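Local structure of phosphoribosylaminoimidazole carboxylase (Bombyx mori, 4JA0) at residues Glu100-Phe111 with Gly121-Phe132. The protein probably catalyses two steps of purine biosynthesis, combining an AIR carboxylase with a SAICAR synthetase in one bifunctional polypeptide. Sequence-based numbering, arbitrary orientation.
Sequences EWVTRRLATGSF and GFRFTPPKQETF. With SO4 (sulfate ion), chain J.
Arg104 and Glu130 face the same side of an antiparallel pair of strands, 100-104 with 127-132, and illustrate how a charged pair can be fixed on one face of a sheet. With CG anti to the carbonyl carbon (chi1 -45°) and the chain extended to NE, Arg104 carries its guanidinium out to grip one carboxylate oxygen side-on: Glu130 OE1 lies in the guanidinium plane, 2.9 Å from Arg104 NE, which meets it from above the carboxylate plane, while NH2 arrives nearly in line with the C-O bond. The two planes stand 83° apart. Val102 CG1 and Phe111 CB sandwich the guanidinium, limiting its rotation, and Arg104 NH1 reaches sulfate O2 at 3.3 Å. With an alanine in place of Arg104, the Glu130 carboxylate is likely to lose its partner across the strands and the sulfate one of its donors.

The compact part surrounds buried Phe124, its edge toward the face of Phe111 (centroids 5.1 Å apart), its own faces covered by Lys128 CB and Phe122 O. On the sheet's reverse, Thr131 CG2 makes a CH-pi contact over Trp101, backed by helix 162-183. The 121-123 end is more open: exposed Arg123 turns to Asp319 of a second subunit. These strands, joined through helix 110-114, belong to the antiparallel sheet of the SAICAR synthetase domain; the sulfate, probably from the crystallisation liquor and also bonded by Ser110 OG, is consistent with an anion-binding pocket there.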
loop_
_atom_site.group_PDB
_atom_site.type_symbol
_atom_site.label_atom_id
_atom_site.label_comp_id
_atom_site.label_asym_id
_atom_site.label_seq_id
_atom_site.Cartn_x
_atom_site.Cartn_y
_atom_site.Cartn_z
ATOM N N GLU A 100 -41.743 -25.242 31.163
ATOM C CA GLU A 100 -40.693 -24.985 32.133
ATOM C C GLU A 100 -39.325 -25.107 31.450
ATOM O O GLU A 100 -38.981 -26.153 30.902
ATOM C CB GLU A 100 -40.809 -25.940 33.318
ATOM C CG GLU A 100 -42.011 -25.662 34.198
ATOM C CD GLU A 100 -42.176 -26.684 35.301
ATOM O OE1 GLU A 100 -41.332 -27.605 35.373
ATOM O OE2 GLU A 100 -43.143 -26.557 36.090
ATOM N N TRP A 101 -38.558 -24.019 31.475
ATOM C CA TRP A 101 -37.226 -23.994 30.880
ATOM C C TRP A 101 -36.154 -24.283 31.935
ATOM O O TRP A 101 -35.952 -23.495 32.857
ATOM C CB TRP A 101 -36.975 -22.656 30.176
ATOM C CG TRP A 101 -38.006 -22.359 29.146
ATOM C CD1 TRP A 101 -39.270 -21.885 29.364
ATOM C CD2 TRP A 101 -37.887 -22.553 27.727
ATOM N NE1 TRP A 101 -39.937 -21.756 28.162
ATOM C CE2 TRP A 101 -39.107 -22.159 27.145
ATOM C CE3 TRP A 101 -36.864 -23.007 26.902
ATOM C CZ2 TRP A 101 -39.334 -22.217 25.762
ATOM C CZ3 TRP A 101 -37.090 -23.065 25.531
ATOM C CH2 TRP A 101 -38.310 -22.670 24.976
ATOM N N VAL A 102 -35.500 -25.431 31.809
ATOM C CA VAL A 102 -34.589 -25.932 32.834
ATOM C C VAL A 102 -33.141 -25.919 32.344
ATOM O O VAL A 102 -32.871 -26.257 31.195
ATOM C CB VAL A 102 -34.974 -27.377 33.273
ATOM C CG1 VAL A 102 -33.941 -27.932 34.218
ATOM C CG2 VAL A 102 -36.323 -27.397 33.912
ATOM N N THR A 103 -32.221 -25.468 33.189
ATOM C CA THR A 103 -30.784 -25.461 32.860
ATOM C C THR A 103 -30.005 -26.201 33.931
ATOM O O THR A 103 -30.271 -26.014 35.113
ATOM C CB THR A 103 -30.201 -24.021 32.738
ATOM O OG1 THR A 103 -31.061 -23.219 31.927
ATOM C CG2 THR A 103 -28.872 -24.054 32.058
ATOM N N ARG A 104 -29.035 -27.009 33.512
ATOM C CA ARG A 104 -28.177 -27.753 34.430
ATOM C C ARG A 104 -26.717 -27.517 34.140
ATOM O O ARG A 104 -26.322 -27.468 32.984
ATOM C CB ARG A 104 -28.420 -29.249 34.275
ATOM C CG ARG A 104 -29.864 -29.618 34.214
ATOM C CD ARG A 104 -30.011 -31.095 33.980
ATOM N NE ARG A 104 -31.396 -31.437 33.678
ATOM C CZ ARG A 104 -32.314 -31.683 34.605
ATOM N NH1 ARG A 104 -31.995 -31.634 35.900
ATOM N NH2 ARG A 104 -33.550 -31.980 34.235
ATOM N N ARG A 105 -25.903 -27.435 35.182
ATOM C CA ARG A 105 -24.457 -27.386 35.000
ATOM C C ARG A 105 -23.889 -28.765 35.318
ATOM O O ARG A 105 -22.926 -29.206 34.698
ATOM C CB ARG A 105 -23.836 -26.292 35.897
ATOM C CG ARG A 105 -22.311 -26.298 35.977
ATOM C CD ARG A 105 -21.658 -26.005 34.634
ATOM N NE ARG A 105 -21.672 -24.584 34.306
ATOM C CZ ARG A 105 -21.289 -24.091 33.130
ATOM N NH1 ARG A 105 -20.876 -24.912 32.176
ATOM N NH2 ARG A 105 -21.332 -22.779 32.901
ATOM N N LEU A 106 -24.536 -29.456 36.251
ATOM C CA LEU A 106 -24.112 -30.770 36.708
ATOM C C LEU A 106 -25.229 -31.747 36.472
ATOM O O LEU A 106 -26.383 -31.345 36.344
ATOM C CB LEU A 106 -23.869 -30.746 38.214
ATOM C CG LEU A 106 -22.667 -30.035 38.798
ATOM C CD1 LEU A 106 -22.710 -30.171 40.274
ATOM C CD2 LEU A 106 -21.423 -30.711 38.281
ATOM N N ALA A 107 -24.900 -33.035 36.438
ATOM C CA ALA A 107 -25.934 -34.069 36.412
ATOM C C ALA A 107 -26.401 -34.398 37.840
ATOM O O ALA A 107 -25.616 -34.846 38.694
ATOM C CB ALA A 107 -25.426 -35.317 35.711
ATOM N N THR A 108 -27.682 -34.153 38.102
ATOM C CA THR A 108 -28.269 -34.535 39.378
ATOM C C THR A 108 -29.774 -34.553 39.216
ATOM O O THR A 108 -30.283 -34.173 38.160
ATOM C CB THR A 108 -27.901 -33.551 40.502
ATOM O OG1 THR A 108 -28.152 -34.155 41.778
ATOM C CG2 THR A 108 -28.720 -32.272 40.365
ATOM N N GLY A 109 -30.481 -34.992 40.258
ATOM C CA GLY A 109 -31.933 -34.988 40.247
ATOM C C GLY A 109 -32.566 -36.011 39.325
ATOM O O GLY A 109 -32.076 -37.136 39.155
ATOM N N SER A 110 -33.668 -35.609 38.709
ATOM C CA SER A 110 -34.399 -36.512 37.845
ATOM C C SER A 110 -33.631 -36.845 36.564
ATOM O O SER A 110 -33.947 -37.837 35.898
ATOM C CB SER A 110 -35.762 -35.905 37.487
ATOM O OG SER A 110 -35.682 -35.146 36.282
ATOM N N PHE A 111 -32.617 -36.041 36.232
ATOM C CA PHE A 111 -31.825 -36.253 35.007
ATOM C C PHE A 111 -31.105 -37.592 35.051
ATOM O O PHE A 111 -30.969 -38.262 34.021
ATOM C CB PHE A 111 -30.810 -35.123 34.805
ATOM C CG PHE A 111 -30.034 -35.217 33.516
ATOM C CD1 PHE A 111 -30.407 -34.456 32.412
ATOM C CD2 PHE A 111 -28.920 -36.046 33.407
ATOM C CE1 PHE A 111 -29.687 -34.522 31.227
ATOM C CE2 PHE A 111 -28.199 -36.125 32.217
ATOM C CZ PHE A 111 -28.584 -35.364 31.128
ATOM N N GLY A 121 -22.851 -35.359 39.154
ATOM C CA GLY A 121 -21.739 -34.426 39.132
ATOM C C GLY A 121 -21.100 -34.268 37.763
ATOM O O GLY A 121 -20.202 -33.440 37.610
ATOM N N PHE A 122 -21.573 -35.033 36.771
ATOM C CA PHE A 122 -21.108 -34.894 35.389
ATOM C C PHE A 122 -21.405 -33.506 34.868
ATOM O O PHE A 122 -22.567 -33.079 34.866
ATOM C CB PHE A 122 -21.770 -35.920 34.480
ATOM C CG PHE A 122 -21.415 -35.765 33.024
ATOM C CD1 PHE A 122 -20.385 -36.508 32.462
ATOM C CD2 PHE A 122 -22.115 -34.886 32.210
ATOM C CE1 PHE A 122 -20.054 -36.380 31.109
ATOM C CE2 PHE A 122 -21.786 -34.748 30.862
ATOM C CZ PHE A 122 -20.763 -35.507 30.314
ATOM N N ARG A 123 -20.364 -32.825 34.382
ATOM C CA ARG A 123 -20.461 -31.392 34.087
ATOM C C ARG A 123 -20.911 -31.086 32.653
ATOM O O ARG A 123 -20.419 -31.654 31.681
ATOM C CB ARG A 123 -19.137 -30.692 34.415
ATOM C CG ARG A 123 -18.781 -30.762 35.896
ATOM C CD ARG A 123 -17.680 -29.806 36.274
ATOM N NE ARG A 123 -18.187 -28.438 36.330
ATOM C CZ ARG A 123 -18.775 -27.894 37.390
ATOM N NH1 ARG A 123 -18.923 -28.596 38.505
ATOM N NH2 ARG A 123 -19.204 -26.642 37.337
ATOM N N PHE A 124 -21.862 -30.171 32.546
ATOM C CA PHE A 124 -22.434 -29.826 31.265
ATOM C C PHE A 124 -21.821 -28.555 30.738
ATOM O O PHE A 124 -22.046 -27.452 31.251
ATOM C CB PHE A 124 -23.941 -29.670 31.372
ATOM C CG PHE A 124 -24.636 -30.940 31.666
ATOM C CD1 PHE A 124 -25.469 -31.054 32.764
ATOM C CD2 PHE A 124 -24.468 -32.034 30.828
ATOM C CE1 PHE A 124 -26.133 -32.241 33.021
ATOM C CE2 PHE A 124 -25.123 -33.233 31.080
ATOM C CZ PHE A 124 -25.959 -33.338 32.179
ATOM N N THR A 125 -21.054 -28.722 29.681
ATOM C CA THR A 125 -20.382 -27.605 29.093
ATOM C C THR A 125 -20.652 -27.550 27.595
ATOM O O THR A 125 -20.123 -28.365 26.839
ATOM C CB THR A 125 -18.873 -27.700 29.336
ATOM O OG1 THR A 125 -18.561 -27.563 30.731
ATOM C CG2 THR A 125 -18.295 -26.604 28.668
ATOM N N PRO A 126 -21.479 -26.594 27.146
ATOM C CA PRO A 126 -22.156 -25.531 27.882
ATOM C C PRO A 126 -23.302 -26.106 28.721
ATOM O O PRO A 126 -23.566 -27.311 28.638
ATOM C CB PRO A 126 -22.681 -24.628 26.753
ATOM C CG PRO A 126 -22.905 -25.500 25.669
ATOM C CD PRO A 126 -21.838 -26.548 25.721
ATOM N N PRO A 127 -23.954 -25.267 29.543
ATOM C CA PRO A 127 -25.019 -25.825 30.372
ATOM C C PRO A 127 -26.081 -26.502 29.533
ATOM O O PRO A 127 -26.485 -25.975 28.484
ATOM C CB PRO A 127 -25.612 -24.589 31.060
ATOM C CG PRO A 127 -24.530 -23.593 31.049
ATOM C CD PRO A 127 -23.795 -23.816 29.768
ATOM N N LYS A 128 -26.510 -27.672 30.005
ATOM C CA LYS A 128 -27.593 -28.428 29.398
ATOM C C LYS A 128 -28.873 -27.634 29.566
ATOM O O LYS A 128 -29.133 -27.084 30.648
ATOM C CB LYS A 128 -27.748 -29.757 30.122
ATOM C CG LYS A 128 -28.563 -30.823 29.398
ATOM C CD LYS A 128 -27.702 -31.629 28.462
ATOM C CE LYS A 128 -28.528 -32.650 27.721
ATOM N NZ LYS A 128 -27.656 -33.451 26.828
ATOM N N GLN A 129 -29.679 -27.563 28.514
ATOM C CA GLN A 129 -30.950 -26.873 28.630
ATOM C C GLN A 129 -32.084 -27.730 28.061
ATOM O O GLN A 129 -32.017 -28.178 26.920
ATOM C CB GLN A 129 -30.842 -25.434 28.065
ATOM C CG GLN A 129 -31.877 -24.962 27.063
ATOM C CD GLN A 129 -33.300 -24.880 27.590
ATOM O OE1 GLN A 129 -33.600 -25.252 28.723
ATOM N NE2 GLN A 129 -34.193 -24.408 26.746
ATOM N N GLU A 130 -33.087 -27.997 28.902
ATOM C CA GLU A 130 -34.204 -28.885 28.578
ATOM C C GLU A 130 -35.558 -28.224 28.773
ATOM O O GLU A 130 -35.704 -27.249 29.512
ATOM C CB GLU A 130 -34.134 -30.152 29.427
ATOM C CG GLU A 130 -32.839 -30.884 29.215
ATOM C CD GLU A 130 -32.641 -32.075 30.118
ATOM O OE1 GLU A 130 -32.987 -31.989 31.318
ATOM O OE2 GLU A 130 -32.125 -33.097 29.605
ATOM N N THR A 131 -36.561 -28.770 28.105
ATOM C CA THR A 131 -37.888 -28.185 28.168
ATOM C C THR A 131 -38.920 -29.185 28.641
ATOM O O THR A 131 -38.816 -30.386 28.379
ATOM C CB THR A 131 -38.312 -27.561 26.815
ATOM O OG1 THR A 131 -37.865 -28.394 25.736
ATOM C CG2 THR A 131 -37.644 -26.259 26.657
ATOM N N PHE A 132 -39.898 -28.662 29.370
ATOM C CA PHE A 132 -40.950 -29.472 29.939
ATOM C C PHE A 132 -42.297 -28.814 29.775
ATOM O O PHE A 132 -42.449 -27.611 29.972
ATOM C CB PHE A 132 -40.660 -29.748 31.403
ATOM C CG PHE A 132 -39.438 -30.572 31.612
ATOM C CD1 PHE A 132 -38.202 -29.976 31.834
ATOM C CD2 PHE A 132 -39.510 -31.948 31.562
ATOM C CE1 PHE A 132 -37.054 -30.746 32.015
ATOM C CE2 PHE A 132 -38.369 -32.716 31.741
ATOM C CZ PHE A 132 -37.140 -32.112 31.970
HETATM S S SO4 J . -35.070 -32.465 38.168
HETATM O O1 SO4 J . -35.745 -32.996 39.350
HETATM O O2 SO4 J . -33.922 -33.329 37.926
HETATM O O3 SO4 J . -35.978 -32.482 37.018
HETATM O O4 SO4 J . -34.601 -31.093 38.389
#